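Local atomic coordinates of hydrogen peroxide-inducible genes activator (Corynebacterium glutamicum, PDB entry 6G1D), a protein that senses hydrogen peroxide as a LysR-type transcription factor and probably activates peroxide-inducible genes. Residues K25-A30 with P39-A44. The protein carries 1 engineered substitution. Numbering follows the deposited sequence.
Sequences KHFGTA and PSLSQA
Leu-41 reaches from helix 38-52 to the first turn of helix 27-33, where its CD2 methyl meets Phe-27 and Ala-30. The side chain of Phe-27 can be followed outward along this methyl: CB and CG each lie 4.0 Å from CD2 of Leu-41, CD1 comes closest, 3.3 Å from that same CD2, and CE1 is again farther off. The methyl meets the ring obliquely, nearest CD1. Beyond it, CE1 of Phe-27 approaches CA of Ser-42 at 4.4 Å, and here the neighbour lies near the ring plane, at the edge. With CG of Leu-41 anti to the backbone N (chi1 -173°), the branch is directed at helix 27-33, and CD2 also touches CB of Ala-30 at 4.1 Å. Ser-42 turns its hydroxyl back to its own helix, where OG donates to O of Pro-39, a carbonyl that also accepts from N of Gln-43 on the same face. From helix 12-24, Thr-17 packs on Leu-41, and Thr-20 and Ile-21 on Ala-30, while Val-64 and Leu-45 pack on Phe-27. Helices 27-33 and 38-52, joined by a short turn, form the helix-turn-helix of the LysR-type DNA-binding domain, the second probably being the recognition helix, as in relatives.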
ATOM      1  N   LYS B  25     -10.677 -26.339 -20.072  1.00 65.30           N
ATOM      2  CA  LYS B  25      -9.640 -27.263 -20.580  1.00 73.02           C
ATOM      3  C   LYS B  25     -10.146 -28.719 -20.803  1.00 74.73           C
ATOM      4  O   LYS B  25      -9.363 -29.682 -20.875  1.00 67.37           O
ATOM      5  CB  LYS B  25      -8.409 -27.271 -19.643  1.00 80.55           C
ATOM      6  CG  LYS B  25      -7.822 -25.897 -19.333  1.00 78.14           C
ATOM      7  CD  LYS B  25      -7.098 -25.300 -20.535  1.00 81.71           C
ATOM      8  CE  LYS B  25      -5.656 -25.799 -20.610  1.00 88.62           C
ATOM      9  NZ  LYS B  25      -4.792 -25.343 -19.474  1.00 90.49           N
ATOM     10  N   HIS B  26     -11.456 -28.842 -20.988  1.00 83.52           N
ATOM     11  CA  HIS B  26     -12.118 -30.124 -21.238  1.00 88.26           C
ATOM     12  C   HIS B  26     -13.396 -29.822 -21.989  1.00 79.47           C
ATOM     13  O   HIS B  26     -14.158 -28.948 -21.558  1.00 71.58           O
ATOM     14  CB  HIS B  26     -12.409 -30.893 -19.944  1.00 90.02           C
ATOM     15  CG  HIS B  26     -11.196 -31.484 -19.309  1.00 98.47           C
ATOM     16  ND1 HIS B  26     -10.507 -30.838 -18.305  1.00105.18           N
ATOM     17  CD2 HIS B  26     -10.522 -32.631 -19.553  1.00 97.88           C
ATOM     18  CE1 HIS B  26      -9.467 -31.569 -17.948  1.00100.86           C
ATOM     19  NE2 HIS B  26      -9.451 -32.657 -18.696  1.00104.53           N
ATOM     20  N   PHE B  27     -13.618 -30.519 -23.109  1.00 75.44           N
ATOM     21  CA  PHE B  27     -14.821 -30.310 -23.931  1.00 74.43           C
ATOM     22  C   PHE B  27     -16.082 -30.673 -23.178  1.00 73.47           C
ATOM     23  O   PHE B  27     -17.046 -29.931 -23.219  1.00 79.33           O
ATOM     24  CB  PHE B  27     -14.738 -31.130 -25.242  1.00 76.21           C
ATOM     25  CG  PHE B  27     -14.033 -30.418 -26.380  1.00 84.77           C
ATOM     26  CD1 PHE B  27     -14.776 -29.765 -27.361  1.00 84.06           C
ATOM     27  CD2 PHE B  27     -12.645 -30.436 -26.506  1.00 82.94           C
ATOM     28  CE1 PHE B  27     -14.159 -29.131 -28.425  1.00 84.58           C
ATOM     29  CE2 PHE B  27     -12.015 -29.784 -27.549  1.00 79.48           C
ATOM     30  CZ  PHE B  27     -12.770 -29.125 -28.517  1.00 80.66           C
ATOM     31  N   GLY B  28     -16.070 -31.828 -22.503  1.00 62.25           N
ATOM     32  CA  GLY B  28     -17.239 -32.306 -21.738  1.00 63.96           C
ATOM     33  C   GLY B  28     -17.654 -31.356 -20.635  1.00 63.83           C
ATOM     34  O   GLY B  28     -18.821 -31.019 -20.498  1.00 63.78           O
ATOM     35  N   THR B  29     -16.692 -30.893 -19.856  1.00 66.77           N
ATOM     36  CA  THR B  29     -16.956 -29.908 -18.804  1.00 69.30           C
ATOM     37  C   THR B  29     -17.471 -28.618 -19.442  1.00 66.29           C
ATOM     38  O   THR B  29     -18.434 -28.022 -18.947  1.00 65.20           O
ATOM     39  CB  THR B  29     -15.664 -29.596 -18.003  1.00 75.92           C
ATOM     40  OG1 THR B  29     -15.173 -30.802 -17.408  1.00 87.33           O
ATOM     41  CG2 THR B  29     -15.913 -28.544 -16.914  1.00 81.28           C
ATOM     42  N   ALA B  30     -16.860 -28.205 -20.564  1.00 55.98           N
ATOM     43  CA  ALA B  30     -17.266 -26.952 -21.210  1.00 53.86           C
ATOM     44  C   ALA B  30     -18.701 -27.049 -21.700  1.00 53.67           C
ATOM     45  O   ALA B  30     -19.501 -26.122 -21.525  1.00 53.20           O
ATOM     46  CB  ALA B  30     -16.309 -26.588 -22.363  1.00 51.92           C
ATOM     47  N   PRO B  39     -21.227 -32.618 -29.293  1.00 65.85           N
ATOM     48  CA  PRO B  39     -21.298 -32.278 -30.722  1.00 64.42           C
ATOM     49  C   PRO B  39     -21.652 -30.804 -31.010  1.00 62.19           C
ATOM     50  O   PRO B  39     -21.008 -30.197 -31.872  1.00 60.94           O
ATOM     51  CB  PRO B  39     -22.392 -33.229 -31.269  1.00 66.83           C
ATOM     52  CG  PRO B  39     -22.397 -34.399 -30.332  1.00 69.01           C
ATOM     53  CD  PRO B  39     -21.909 -33.892 -28.992  1.00 67.84           C
ATOM     54  N   SER B  40     -22.622 -30.229 -30.289  1.00 58.98           N
ATOM     55  CA  SER B  40     -22.986 -28.801 -30.468  1.00 57.14           C
ATOM     56  C   SER B  40     -21.839 -27.856 -30.153  1.00 55.14           C
ATOM     57  O   SER B  40     -21.600 -26.870 -30.874  1.00 53.72           O
ATOM     58  CB  SER B  40     -24.195 -28.411 -29.608  1.00 57.57           C
ATOM     59  OG  SER B  40     -25.382 -28.986 -30.150  1.00 59.29           O
ATOM     60  N   LEU B  41     -21.134 -28.155 -29.068  1.00 47.43           N
ATOM     61  CA  LEU B  41     -19.950 -27.393 -28.668  1.00 45.97           C
ATOM     62  C   LEU B  41     -18.903 -27.438 -29.764  1.00 45.32           C
ATOM     63  O   LEU B  41     -18.376 -26.401 -30.133  1.00 43.83           O
ATOM     64  CB  LEU B  41     -19.364 -27.958 -27.381  1.00 46.89           C
ATOM     65  CG  LEU B  41     -18.218 -27.132 -26.772  1.00 45.77           C
ATOM     66  CD1 LEU B  41     -18.698 -25.963 -25.924  1.00 45.18           C
ATOM     67  CD2 LEU B  41     -17.294 -28.091 -26.008  1.00 47.12           C
ATOM     68  N   SER B  42     -18.568 -28.633 -30.247  1.00 53.86           N
ATOM     69  CA  SER B  42     -17.540 -28.772 -31.289  1.00 53.66           C
ATOM     70  C   SER B  42     -17.947 -28.077 -32.606  1.00 53.02           C
ATOM     71  O   SER B  42     -17.106 -27.471 -33.232  1.00 52.11           O
ATOM     72  CB  SER B  42     -17.196 -30.248 -31.518  1.00 55.74           C
ATOM     73  OG  SER B  42     -18.224 -30.881 -32.223  1.00 57.19           O
ATOM     74  N   GLN B  43     -19.220 -28.147 -32.979  1.00 55.22           N
ATOM     75  CA  GLN B  43     -19.758 -27.435 -34.154  1.00 56.28           C
ATOM     76  C   GLN B  43     -19.598 -25.919 -34.042  1.00 52.91           C
ATOM     77  O   GLN B  43     -19.209 -25.279 -34.992  1.00 54.19           O
ATOM     78  CB  GLN B  43     -21.256 -27.731 -34.386  1.00 57.71           C
ATOM     79  CG  GLN B  43     -21.785 -27.060 -35.684  1.00 62.04           C
ATOM     80  CD  GLN B  43     -23.065 -26.180 -35.572  1.00 71.42           C
ATOM     81  OE1 GLN B  43     -24.175 -26.721 -35.440  1.00 69.51           O
ATOM     82  NE2 GLN B  43     -22.905 -24.820 -35.702  1.00 62.13           N
ATOM     83  N   ALA B  44     -19.904 -25.359 -32.883  1.00 49.55           N
ATOM     84  CA  ALA B  44     -19.730 -23.930 -32.621  1.00 47.97           C
ATOM     85  C   ALA B  44     -18.259 -23.533 -32.697  1.00 47.03           C
ATOM     86  O   ALA B  44     -17.915 -22.512 -33.298  1.00 46.09           O
ATOM     87  CB  ALA B  44     -20.306 -23.551 -31.256  1.00 48.68           C
TER